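Ara h 8 allergen isoform (Arachis hypogaea, PDB 6V8M) is a peanut PR-10 (Bet v 1 family) allergen that binds 8-anilino-1-naphthalene sulfonate and may, like relatives in its family, bind abscisic acid. Local coordinates at residues Glu29-Leu34 with Gln140-Ala145; Asp72-Asp75 with Thr80-Tyr83; Glu96-Lys101 with Gln133-Lys138. All blocks are in the same frame, centred on the assembly; numbering follows the deposited sequence.

Overall arrangement
All three contacts belong to one Bet v 1 domain, a seven-stranded antiparallel sheet wrapped round helix 129-152. Contact 3 is buried and purely apolar between its segments: the helix meets strand 95-107 through valine and phenylalanine side chains. Contact 1 uses the same helix further along, against helix 27-34; it is partly buried and again has no hydrogen bond across it. Both touch the same three bound 8-anilino-1-naphthalene sulfonate molecules, although their centres lie about 15 Å apart. Contact 2 differs in kind, a surface hairpin held by five backbone hydrogen bonds. It joins contact 3 through the sheet, where strands 80-86 and 95-107 are neighbours, whereas its nearest atoms stay about 7 Å from contact 1.

Contact 1: Glu29-Leu34 with Gln140-Ala145; sequences ELTPKL and QGIFKA. With 2AN (8-anilino-1-naphthalene sulfonate), chain C; 2AN (8-anilino-1-naphthalene sulfonate), chain D; 2AN (8-anilino-1-naphthalene sulfonate), chain E.
Thr31 and Ile142 meet at about a right angle where the short helix 27-34 of the Bet v 1 fold packs on the long helix 129-152. The touching branch of Ile142 is CG2, which lies 3.9 Å from OG1 of Thr31 and slightly farther from its CG2, with no hydrogen bond across the segments. With chi1 at -62°, OG1 sits beside the backbone N and is hydrogen-bonded to Gly27 O. One turn on, Leu34 CB and Ala145 CB point at each other, 4.5 Å apart, and Leu34 CD1 lies 3.8 Å from Ala145 O. The two segments bury 164 Å² between them, and Thr31 and Leu34 also touch Ile146 further along helix 129-152. The other branch of Ile142 serves the ligand pocket: CD1 approaches C3 of the chain D dye at 3.4 Å and O2 of the chain E sulfonate at 3.5 Å. Phe143 turns away from helix 27-34 and lays one ring face against C6 of the chain C dye, toward the ring's rim. Beside it, the extended Gln140 side chain donates from NE2 to sulfonate O1 of that dye, 2.9 Å long and nearly straight at 167°.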
loop_
_atom_site.group_PDB
_atom_site.type_symbol
_atom_site.label_atom_id
_atom_site.label_comp_id
_atom_site.label_asym_id
_atom_site.label_seq_id
_atom_site.Cartn_x
_atom_site.Cartn_y
_atom_site.Cartn_z
ATOM N N GLU A 29 -0.694 -12.331 2.511
ATOM C CA GLU A 29 -0.539 -13.656 1.858
ATOM C C GLU A 29 -0.677 -13.544 0.334
ATOM O O GLU A 29 0.083 -14.221 -0.368
ATOM C CB GLU A 29 -1.532 -14.638 2.477
ATOM C CG GLU A 29 -1.362 -14.724 3.986
ATOM C CD GLU A 29 -1.548 -16.094 4.620
ATOM O OE1 GLU A 29 -0.985 -16.323 5.725
ATOM O OE2 GLU A 29 -2.251 -16.937 4.011
ATOM N N LEU A 30 -1.594 -12.715 -0.167
ATOM C CA LEU A 30 -1.850 -12.632 -1.634
ATOM C C LEU A 30 -0.733 -11.880 -2.351
ATOM O O LEU A 30 -0.387 -12.256 -3.473
ATOM C CB LEU A 30 -3.183 -11.928 -1.884
ATOM C CG LEU A 30 -4.416 -12.801 -1.759
ATOM C CD1 LEU A 30 -5.656 -11.985 -2.079
ATOM C CD2 LEU A 30 -4.328 -14.008 -2.683
ATOM N N THR A 31 -0.197 -10.817 -1.773
ATOM C CA THR A 31 0.690 -9.915 -2.546
ATOM C C THR A 31 1.864 -10.694 -3.123
ATOM O O THR A 31 2.119 -10.576 -4.311
ATOM C CB THR A 31 1.089 -8.667 -1.753
ATOM O OG1 THR A 31 -0.141 -7.966 -1.486
ATOM C CG2 THR A 31 2.076 -7.813 -2.506
ATOM N N PRO A 32 2.663 -11.472 -2.352
ATOM C CA PRO A 32 3.806 -12.151 -2.950
ATOM C C PRO A 32 3.412 -13.256 -3.941
ATOM O O PRO A 32 4.235 -13.656 -4.732
ATOM C CB PRO A 32 4.617 -12.712 -1.765
ATOM C CG PRO A 32 3.756 -12.503 -0.527
ATOM C CD PRO A 32 2.579 -11.625 -0.895
ATOM N N LYS A 33 2.188 -13.785 -3.834
ATOM C CA LYS A 33 1.662 -14.789 -4.782
ATOM C C LYS A 33 1.395 -14.145 -6.134
ATOM O O LYS A 33 1.474 -14.849 -7.144
ATOM C CB LYS A 33 0.339 -15.364 -4.281
ATOM C CG LYS A 33 0.475 -16.543 -3.352
ATOM C CD LYS A 33 -0.822 -17.272 -3.132
ATOM C CE LYS A 33 -0.748 -18.129 -1.887
ATOM N NZ LYS A 33 -2.048 -18.783 -1.606
ATOM N N LEU A 34 1.039 -12.857 -6.134
ATOM C CA LEU A 34 0.599 -12.150 -7.365
ATOM C C LEU A 34 1.705 -11.274 -7.955
ATOM O O LEU A 34 1.663 -11.073 -9.178
ATOM C CB LEU A 34 -0.636 -11.325 -7.032
ATOM C CG LEU A 34 -1.850 -12.133 -6.599
ATOM C CD1 LEU A 34 -2.994 -11.225 -6.232
ATOM C CD2 LEU A 34 -2.276 -13.093 -7.686
ATOM N N GLN A 140 -0.467 1.281 -7.131
ATOM C CA GLN A 140 -1.488 0.875 -8.115
ATOM C C GLN A 140 -1.285 -0.580 -8.540
ATOM O O GLN A 140 -2.300 -1.276 -8.672
ATOM C CB GLN A 140 -1.461 1.748 -9.366
ATOM C CG GLN A 140 -1.936 3.165 -9.124
ATOM C CD GLN A 140 -2.039 3.957 -10.415
ATOM O OE1 GLN A 140 -1.639 3.491 -11.479
ATOM N NE2 GLN A 140 -2.549 5.182 -10.336
ATOM N N GLY A 141 -0.051 -0.983 -8.832
ATOM C CA GLY A 141 0.255 -2.332 -9.336
ATOM C C GLY A 141 -0.199 -3.406 -8.374
ATOM O O GLY A 141 -0.867 -4.367 -8.794
ATOM N N ILE A 142 0.135 -3.260 -7.092
ATOM C CA ILE A 142 -0.285 -4.257 -6.073
ATOM C C ILE A 142 -1.809 -4.267 -6.035
ATOM O O ILE A 142 -2.408 -5.361 -6.079
ATOM C CB ILE A 142 0.333 -3.958 -4.701
ATOM C CG1 ILE A 142 1.834 -4.256 -4.728
ATOM C CG2 ILE A 142 -0.411 -4.694 -3.595
ATOM C CD1 ILE A 142 2.586 -3.647 -3.580
ATOM N N PHE A 143 -2.425 -3.092 -5.912
ATOM C CA PHE A 143 -3.889 -3.039 -5.706
ATOM C C PHE A 143 -4.614 -3.677 -6.900
ATOM O O PHE A 143 -5.561 -4.498 -6.739
ATOM C CB PHE A 143 -4.313 -1.587 -5.500
ATOM C CG PHE A 143 -5.744 -1.463 -5.055
ATOM C CD1 PHE A 143 -6.760 -1.395 -5.977
ATOM C CD2 PHE A 143 -6.051 -1.396 -3.706
ATOM C CE1 PHE A 143 -8.072 -1.275 -5.544
ATOM C CE2 PHE A 143 -7.358 -1.245 -3.279
ATOM C CZ PHE A 143 -8.362 -1.192 -4.205
ATOM N N LYS A 144 -4.177 -3.313 -8.106
ATOM C CA LYS A 144 -4.829 -3.764 -9.357
ATOM C C LYS A 144 -4.514 -5.236 -9.636
ATOM O O LYS A 144 -5.346 -5.917 -10.266
ATOM C CB LYS A 144 -4.487 -2.825 -10.506
ATOM C CG LYS A 144 -5.091 -1.453 -10.260
ATOM C CD LYS A 144 -4.756 -0.402 -11.233
ATOM C CE LYS A 144 -5.450 0.902 -10.874
ATOM N NZ LYS A 144 -6.870 0.870 -11.272
ATOM N N ALA A 145 -3.353 -5.733 -9.224
ATOM C CA ALA A 145 -3.084 -7.182 -9.350
ATOM C C ALA A 145 -4.039 -7.969 -8.446
ATOM O O ALA A 145 -4.608 -9.001 -8.874
ATOM C CB ALA A 145 -1.620 -7.450 -9.072
HETATM C C1 2AN C . -2.967 5.041 -4.401
HETATM C C2 2AN C . -2.355 4.711 -3.225
HETATM C C3 2AN C . -2.579 3.476 -2.600
HETATM C C4 2AN C . -3.438 2.595 -3.163
HETATM C C5 2AN C . -4.098 2.886 -4.381
HETATM C C6 2AN C . -4.982 1.934 -4.932
HETATM C C7 2AN C . -5.641 2.159 -6.075
HETATM C C8 2AN C . -5.455 3.364 -6.762
HETATM N N 2AN C . -2.728 6.322 -4.980
HETATM S S 2AN C . -4.509 5.747 -7.317
HETATM C C9 2AN C . -4.612 4.327 -6.278
HETATM C C10 2AN C . -3.881 4.134 -5.045
HETATM C C11 2AN C . -1.562 7.105 -4.955
HETATM C C12 2AN C . -0.317 6.528 -4.740
HETATM C C13 2AN C . 0.817 7.319 -4.701
HETATM C C14 2AN C . 0.738 8.678 -4.896
HETATM C C15 2AN C . -0.491 9.256 -5.128
HETATM C C16 2AN C . -1.638 8.481 -5.152
HETATM O O1 2AN C . -3.143 5.976 -7.639
HETATM O O2 2AN C . -4.991 6.929 -6.506
HETATM O O3 2AN C . -5.397 5.503 -8.410
HETATM C C1 2AN D . 6.063 -3.917 -8.051
HETATM C C2 2AN D . 4.961 -3.620 -7.313
HETATM C C3 2AN D . 5.060 -3.333 -5.949
HETATM C C4 2AN D . 6.260 -3.391 -5.328
HETATM C C5 2AN D . 7.435 -3.698 -6.046
HETATM C C6 2AN D . 8.677 -3.708 -5.379
HETATM C C7 2AN D . 9.814 -3.969 -6.051
HETATM C C8 2AN D . 9.792 -4.211 -7.437
HETATM N N 2AN D . 5.911 -4.234 -9.399
HETATM S S 2AN D . 8.740 -4.510 -9.888
HETATM C C9 2AN D . 8.613 -4.253 -8.130
HETATM C C10 2AN D . 7.371 -3.964 -7.451
HETATM C C11 2AN D . 5.041 -3.661 -10.333
HETATM C C12 2AN D . 4.582 -2.353 -10.211
HETATM C C13 2AN D . 3.736 -1.824 -11.174
HETATM C C14 2AN D . 3.354 -2.585 -12.255
HETATM C C15 2AN D . 3.810 -3.880 -12.383
HETATM C C16 2AN D . 4.645 -4.428 -11.423
HETATM O O1 2AN D . 8.126 -3.364 -10.496
HETATM O O2 2AN D . 10.099 -4.766 -10.220
HETATM O O3 2AN D . 7.919 -5.782 -10.230
HETATM C C1 2AN E . 7.908 -0.283 -1.795
HETATM C C2 2AN E . 8.830 0.700 -2.023
HETATM C C3 2AN E . 8.443 2.005 -2.333
HETATM C C4 2AN E . 7.132 2.280 -2.522
HETATM C C5 2AN E . 6.134 1.304 -2.304
HETATM C C6 2AN E . 4.773 1.642 -2.469
HETATM C C7 2AN E . 3.804 0.744 -2.280
HETATM C C8 2AN E . 4.110 -0.553 -1.852
HETATM N N 2AN E . 8.318 -1.608 -1.581
HETATM S S 2AN E . 5.597 -2.550 -0.983
HETATM C C9 2AN E . 5.409 -0.955 -1.723
HETATM C C10 2AN E . 6.493 -0.026 -1.929
HETATM C C11 2AN E . 9.599 -2.166 -1.780
HETATM C C12 2AN E . 9.913 -3.269 -0.995
HETATM C C13 2AN E . 11.171 -3.844 -1.079
HETATM C C14 2AN E . 12.111 -3.345 -1.951
HETATM C C15 2AN E . 11.806 -2.256 -2.738
HETATM C C16 2AN E . 10.556 -1.664 -2.657
HETATM O O1 2AN E . 6.522 -2.374 0.097
HETATM O O2 2AN E . 4.298 -3.028 -0.607
HETATM O O3 2AN E . 6.234 -3.517 -1.997
#

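Contact 2: Asp72-Asp75 with Thr80-Tyr83; sequences DAID and TYDY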
loop_
_atom_site.group_PDB
_atom_site.type_symbol
_atom_site.label_atom_id
_atom_site.label_comp_id
_atom_site.label_asym_id
_atom_site.label_seq_id
_atom_site.Cartn_x
_atom_site.Cartn_y
_atom_site.Cartn_z
ATOM N N ASP A 72 -1.195 2.016 10.686
ATOM C CA ASP A 72 -1.638 3.193 11.479
ATOM C C ASP A 72 -3.102 3.013 11.907
ATOM O O ASP A 72 -3.450 3.327 13.089
ATOM C CB ASP A 72 -1.414 4.496 10.706
ATOM C CG ASP A 72 0.027 4.732 10.280
ATOM O OD1 ASP A 72 0.924 4.658 11.152
ATOM O OD2 ASP A 72 0.249 5.012 9.090
ATOM N N ALA A 73 -3.944 2.478 11.041
ATOM C CA ALA A 73 -5.358 2.227 11.372
ATOM C C ALA A 73 -5.878 1.118 10.482
ATOM O O ALA A 73 -5.465 1.046 9.310
ATOM C CB ALA A 73 -6.193 3.487 11.222
ATOM N N ILE A 74 -6.760 0.288 11.021
ATOM C CA ILE A 74 -7.414 -0.759 10.202
ATOM C C ILE A 74 -8.805 -1.015 10.778
ATOM O O ILE A 74 -8.917 -1.169 12.012
ATOM C CB ILE A 74 -6.547 -2.025 10.109
ATOM C CG1 ILE A 74 -7.213 -3.076 9.223
ATOM C CG2 ILE A 74 -6.189 -2.595 11.481
ATOM C CD1 ILE A 74 -6.307 -4.253 8.911
ATOM N N ASP A 75 -9.819 -0.980 9.916
ATOM C CA ASP A 75 -11.221 -1.163 10.351
ATOM C C ASP A 75 -12.013 -1.798 9.212
ATOM O O ASP A 75 -12.241 -1.117 8.195
ATOM C CB ASP A 75 -11.835 0.149 10.848
ATOM C CG ASP A 75 -13.201 -0.070 11.485
ATOM O OD1 ASP A 75 -13.268 -0.626 12.590
ATOM O OD2 ASP A 75 -14.191 0.196 10.814
ATOM N N THR A 80 -11.346 0.701 5.992
ATOM C CA THR A 80 -10.250 1.646 6.284
ATOM C C THR A 80 -8.934 0.892 6.457
ATOM O O THR A 80 -8.861 -0.017 7.260
ATOM C CB THR A 80 -10.551 2.501 7.519
ATOM O OG1 THR A 80 -11.581 3.393 7.086
ATOM C CG2 THR A 80 -9.344 3.293 7.979
ATOM N N TYR A 81 -7.896 1.374 5.778
ATOM C CA TYR A 81 -6.519 0.861 5.965
ATOM C C TYR A 81 -5.545 2.013 5.758
ATOM O O TYR A 81 -5.409 2.486 4.639
ATOM C CB TYR A 81 -6.233 -0.327 5.051
ATOM C CG TYR A 81 -4.890 -0.962 5.332
ATOM C CD1 TYR A 81 -4.570 -1.414 6.594
ATOM C CD2 TYR A 81 -3.973 -1.185 4.323
ATOM C CE1 TYR A 81 -3.336 -1.988 6.879
ATOM C CE2 TYR A 81 -2.717 -1.727 4.598
ATOM C CZ TYR A 81 -2.391 -2.132 5.882
ATOM O OH TYR A 81 -1.166 -2.704 6.138
ATOM N N ASP A 82 -4.887 2.399 6.844
ATOM C CA ASP A 82 -3.894 3.493 6.865
ATOM C C ASP A 82 -2.579 2.867 7.297
ATOM O O ASP A 82 -2.588 2.145 8.299
ATOM C CB ASP A 82 -4.323 4.631 7.797
ATOM C CG ASP A 82 -5.675 5.262 7.473
ATOM O OD1 ASP A 82 -6.233 5.015 6.361
ATOM O OD2 ASP A 82 -6.209 5.968 8.394
ATOM N N TYR A 83 -1.506 3.149 6.573
ATOM C CA TYR A 83 -0.188 2.507 6.797
ATOM C C TYR A 83 0.893 3.470 6.364
ATOM O O TYR A 83 0.675 4.348 5.478
ATOM C CB TYR A 83 -0.085 1.171 6.060
ATOM C CG TYR A 83 -0.316 1.289 4.574
ATOM C CD1 TYR A 83 -1.594 1.292 4.054
ATOM C CD2 TYR A 83 0.740 1.276 3.691
ATOM C CE1 TYR A 83 -1.813 1.377 2.683
ATOM C CE2 TYR A 83 0.536 1.347 2.320
ATOM C CZ TYR A 83 -0.747 1.408 1.809
ATOM O OH TYR A 83 -0.998 1.466 0.456
#
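Ile74 packs beside Tyr81 as a non-hydrogen-bonded pair of the antiparallel hairpin formed by strands 64-75 and 80-86. From Ile74 CB, which is 4.1 Å from Tyr81 CD1, the chain runs to CG1, anti to the backbone N (chi1 -178°) and within about 4 Å of both that ring atom and Thr80 O. Ile74 CD1 ends 4.1 Å from Tyr81 CD1, so three successive carbons follow one corner of the ring. Val24 of helix 16-25 touches both side chains, and the phenol OH of Tyr81 is hydrogen-bonded to Lys54. Flanking this pair, Asp75 N to Thr80 O and Thr80 N to Asp75 O are hydrogen bonds of 3.0 Å each. On the other flank Asp82 N reaches Ala73 O almost straight, at 179°. A classic beta bulge follows, since Asp72 and Ala73 both face Asp82. Their N atoms come to Asp82 O from the same face of its carbonyl plane, at 2.8 Å from Asp72 N and 3.1 Å from Ala73 N. Asp72 OD2 is hydrogen-bonded to Thr84 OG1. The contact therefore owes its hold chiefly to backbone polarity: one carbonyl oxygen accepting two N-H groups absorbs the extra residue, while the apolar pair adds packing against the helix.

Contact 3: Glu96-Lys101 with Gln133-Lys138; sequences EKVSFK and QDVKQK. With 2AN (8-anilino-1-naphthalene sulfonate), chain D; 2AN (8-anilino-1-naphthalene sulfonate), chain C; 2AN (8-anilino-1-naphthalene sulfonate), chain E.
Chi1 of 169° sets Val135 CG1 anti to its backbone N, and chi1 of -63° swings the Phe100 ring, anti to its carbonyl carbon, off strand 95-107 toward helix 129-152. The result is an edge contact: Val135 CG1 lies near the plane of the ring, 3.9 Å from Phe100 CZ. Val98, two residues back on the same side of the strand, adds a looser approach, Val98 CG1 to Val135 CG1 at 4.5 Å. One valine methyl thus carries the whole contact across the segments, which buries only 89 Å². Phe119 of strand 110-121 also packs on Val135, and Tyr83 stacks on Phe100. Phe100 CD2 is 3.9 Å from C3 of the chain C dye, whose C2 lies at the ring edge, in its plane, while Val135 CG2 stands 4.0 Å from C4 of the chain E dye. Lys136 points away from the strand; its extended chain runs along the chain C dye, with CE 3.2 Å from sulfonate O1 and NZ in a salt bridge with Glu8. Lys138 bends at chi4 (70°), and its NZ forms a salt bridge 2.8 Å from Asp134 OD1, weak as a hydrogen bond; its methylenes touch both the chain D and chain E dyes, and Glu60 supplies a second salt bridge. A long C-terminal helix facing a curved sheet across a hydrophobic pocket, here holding ligand, is typical of the Bet v 1 fold.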
loop_
_atom_site.group_PDB
_atom_site.type_symbol
_atom_site.label_atom_id
_atom_site.label_comp_id
_atom_site.label_asym_id
_atom_site.label_seq_id
_atom_site.Cartn_x
_atom_site.Cartn_y
_atom_site.Cartn_z
ATOM N N GLU A 96 11.912 10.199 4.015
ATOM C CA GLU A 96 11.829 9.801 5.446
ATOM C C GLU A 96 10.789 8.694 5.562
ATOM O O GLU A 96 11.093 7.633 6.167
ATOM C CB GLU A 96 11.432 10.980 6.330
ATOM C CG GLU A 96 12.550 11.997 6.454
ATOM C CD GLU A 96 12.175 13.396 6.910
ATOM O OE1 GLU A 96 13.032 14.297 6.751
ATOM O OE2 GLU A 96 11.035 13.596 7.401
ATOM N N LYS A 97 9.611 8.940 4.988
ATOM C CA LYS A 97 8.477 7.993 5.032
ATOM C C LYS A 97 7.429 8.419 4.003
ATOM O O LYS A 97 7.415 9.596 3.586
ATOM C CB LYS A 97 7.863 7.922 6.437
ATOM C CG LYS A 97 7.220 9.210 6.937
ATOM C CD LYS A 97 6.680 9.131 8.361
ATOM C CE LYS A 97 6.028 10.429 8.789
ATOM N NZ LYS A 97 5.354 10.344 10.113
ATOM N N VAL A 98 6.527 7.499 3.687
ATOM C CA VAL A 98 5.265 7.787 2.952
ATOM C C VAL A 98 4.094 7.213 3.752
ATOM O O VAL A 98 4.109 6.019 4.058
ATOM C CB VAL A 98 5.284 7.247 1.515
ATOM C CG1 VAL A 98 4.061 7.726 0.765
ATOM C CG2 VAL A 98 6.541 7.640 0.768
ATOM N N SER A 99 3.128 8.057 4.111
ATOM C CA SER A 99 1.913 7.688 4.871
ATOM C C SER A 99 0.736 7.631 3.910
ATOM O O SER A 99 0.496 8.602 3.175
ATOM C CB SER A 99 1.665 8.622 6.027
ATOM O OG SER A 99 2.740 8.456 6.956
ATOM N N PHE A 100 0.058 6.496 3.927
ATOM C CA PHE A 100 -1.126 6.232 3.103
ATOM C C PHE A 100 -2.345 6.153 4.000
ATOM O O PHE A 100 -2.300 5.484 5.025
ATOM C CB PHE A 100 -0.994 4.893 2.399
ATOM C CG PHE A 100 0.140 4.794 1.424
ATOM C CD1 PHE A 100 1.444 4.612 1.869
ATOM C CD2 PHE A 100 -0.102 4.871 0.074
ATOM C CE1 PHE A 100 2.489 4.523 0.967
ATOM C CE2 PHE A 100 0.948 4.771 -0.820
ATOM C CZ PHE A 100 2.232 4.592 -0.377
ATOM N N LYS A 101 -3.414 6.802 3.577
ATOM C CA LYS A 101 -4.776 6.610 4.140
ATOM C C LYS A 101 -5.665 6.121 3.001
ATOM O O LYS A 101 -5.683 6.766 1.921
ATOM C CB LYS A 101 -5.296 7.902 4.773
ATOM C CG LYS A 101 -4.401 8.474 5.863
ATOM C CD LYS A 101 -4.865 9.773 6.467
ATOM C CE LYS A 101 -6.232 9.653 7.095
ATOM N NZ LYS A 101 -6.694 10.943 7.672
ATOM N N GLN A 133 6.142 9.052 -9.159
ATOM C CA GLN A 133 5.681 8.112 -10.212
ATOM C C GLN A 133 5.921 6.686 -9.734
ATOM O O GLN A 133 5.042 5.845 -9.943
ATOM C CB GLN A 133 6.349 8.364 -11.564
ATOM C CG GLN A 133 6.137 7.228 -12.581
ATOM C CD GLN A 133 6.635 7.544 -13.978
ATOM O OE1 GLN A 133 6.500 8.660 -14.478
ATOM N NE2 GLN A 133 7.199 6.546 -14.643
ATOM N N ASP A 134 7.097 6.423 -9.150
ATOM C CA ASP A 134 7.500 5.047 -8.767
ATOM C C ASP A 134 6.596 4.559 -7.620
ATOM O O ASP A 134 6.122 3.410 -7.688
ATOM C CB ASP A 134 8.971 4.990 -8.399
ATOM C CG ASP A 134 9.392 3.566 -8.081
ATOM O OD1 ASP A 134 9.405 2.757 -9.032
ATOM O OD2 ASP A 134 9.634 3.276 -6.885
ATOM N N VAL A 135 6.338 5.402 -6.614
ATOM C CA VAL A 135 5.515 5.004 -5.441
ATOM C C VAL A 135 4.071 4.821 -5.913
ATOM O O VAL A 135 3.416 3.878 -5.475
ATOM C CB VAL A 135 5.655 6.026 -4.309
ATOM C CG1 VAL A 135 4.619 5.776 -3.227
ATOM C CG2 VAL A 135 7.086 6.035 -3.767
ATOM N N LYS A 136 3.598 5.673 -6.818
ATOM C CA LYS A 136 2.213 5.535 -7.335
ATOM C C LYS A 136 2.106 4.250 -8.153
ATOM O O LYS A 136 1.139 3.523 -7.957
ATOM C CB LYS A 136 1.808 6.775 -8.121
ATOM C CG LYS A 136 0.374 6.791 -8.595
ATOM C CD LYS A 136 -0.055 8.198 -9.004
ATOM C CE LYS A 136 -1.552 8.429 -9.032
ATOM N NZ LYS A 136 -1.785 9.759 -9.642
ATOM N N GLN A 137 3.117 3.929 -8.968
ATOM C CA GLN A 137 3.068 2.727 -9.837
ATOM C C GLN A 137 3.062 1.461 -8.991
ATOM O O GLN A 137 2.296 0.542 -9.335
ATOM C CB GLN A 137 4.224 2.679 -10.844
ATOM C CG GLN A 137 3.848 3.299 -12.171
ATOM C CD GLN A 137 4.409 2.588 -13.379
ATOM O OE1 GLN A 137 5.622 2.552 -13.594
ATOM N NE2 GLN A 137 3.516 2.098 -14.234
ATOM N N LYS A 138 3.869 1.402 -7.943
ATOM C CA LYS A 138 3.895 0.234 -7.018
ATOM C C LYS A 138 2.559 0.103 -6.288
ATOM O O LYS A 138 2.051 -1.017 -6.167
ATOM C CB LYS A 138 5.081 0.329 -6.058
ATOM C CG LYS A 138 6.419 0.102 -6.752
ATOM C CD LYS A 138 7.569 0.306 -5.800
ATOM C CE LYS A 138 8.859 -0.314 -6.288
ATOM N NZ LYS A 138 9.415 0.394 -7.452
HETATM C C1 2AN D . 6.063 -3.917 -8.051
HETATM C C2 2AN D . 4.961 -3.620 -7.313
HETATM C C3 2AN D . 5.060 -3.333 -5.949
HETATM C C4 2AN D . 6.260 -3.391 -5.328
HETATM C C5 2AN D . 7.435 -3.698 -6.046
HETATM C C6 2AN D . 8.677 -3.708 -5.379
HETATM C C7 2AN D . 9.814 -3.969 -6.051
HETATM C C8 2AN D . 9.792 -4.211 -7.437
HETATM N N 2AN D . 5.911 -4.234 -9.399
HETATM S S 2AN D . 8.740 -4.510 -9.888
HETATM C C9 2AN D . 8.613 -4.253 -8.130
HETATM C C10 2AN D . 7.371 -3.964 -7.451
HETATM C C11 2AN D . 5.041 -3.661 -10.333
HETATM C C12 2AN D . 4.582 -2.353 -10.211
HETATM C C13 2AN D . 3.736 -1.824 -11.174
HETATM C C14 2AN D . 3.354 -2.585 -12.255
HETATM C C15 2AN D . 3.810 -3.880 -12.383
HETATM C C16 2AN D . 4.645 -4.428 -11.423
HETATM O O1 2AN D . 8.126 -3.364 -10.496
HETATM O O2 2AN D . 10.099 -4.766 -10.220
HETATM O O3 2AN D . 7.919 -5.782 -10.230
HETATM C C1 2AN C . -2.967 5.041 -4.401
HETATM C C2 2AN C . -2.355 4.711 -3.225
HETATM C C3 2AN C . -2.579 3.476 -2.600
HETATM C C4 2AN C . -3.438 2.595 -3.163
HETATM C C5 2AN C . -4.098 2.886 -4.381
HETATM C C6 2AN C . -4.982 1.934 -4.932
HETATM C C7 2AN C . -5.641 2.159 -6.075
HETATM C C8 2AN C . -5.455 3.364 -6.762
HETATM N N 2AN C . -2.728 6.322 -4.980
HETATM S S 2AN C . -4.509 5.747 -7.317
HETATM C C9 2AN C . -4.612 4.327 -6.278
HETATM C C10 2AN C . -3.881 4.134 -5.045
HETATM C C11 2AN C . -1.562 7.105 -4.955
HETATM C C12 2AN C . -0.317 6.528 -4.740
HETATM C C13 2AN C . 0.817 7.319 -4.701
HETATM C C14 2AN C . 0.738 8.678 -4.896
HETATM C C15 2AN C . -0.491 9.256 -5.128
HETATM C C16 2AN C . -1.638 8.481 -5.152
HETATM O O1 2AN C . -3.143 5.976 -7.639
HETATM O O2 2AN C . -4.991 6.929 -6.506
HETATM O O3 2AN C . -5.397 5.503 -8.410
HETATM C C1 2AN E . 7.908 -0.283 -1.795
HETATM C C2 2AN E . 8.830 0.700 -2.023
HETATM C C3 2AN E . 8.443 2.005 -2.333
HETATM C C4 2AN E . 7.132 2.280 -2.522
HETATM C C5 2AN E . 6.134 1.304 -2.304
HETATM C C6 2AN E . 4.773 1.642 -2.469
HETATM C C7 2AN E . 3.804 0.744 -2.280
HETATM C C8 2AN E . 4.110 -0.553 -1.852
HETATM N N 2AN E . 8.318 -1.608 -1.581
HETATM S S 2AN E . 5.597 -2.550 -0.983
HETATM C C9 2AN E . 5.409 -0.955 -1.723
HETATM C C10 2AN E . 6.493 -0.026 -1.929
HETATM C C11 2AN E . 9.599 -2.166 -1.780
HETATM C C12 2AN E . 9.913 -3.269 -0.995
HETATM C C13 2AN E . 11.171 -3.844 -1.079
HETATM C C14 2AN E . 12.111 -3.345 -1.951
HETATM C C15 2AN E . 11.806 -2.256 -2.738
HETATM C C16 2AN E . 10.556 -1.664 -2.657
HETATM O O1 2AN E . 6.522 -2.374 0.097
HETATM O O2 2AN E . 4.298 -3.028 -0.607
HETATM O O3 2AN E . 6.234 -3.517 -1.997
#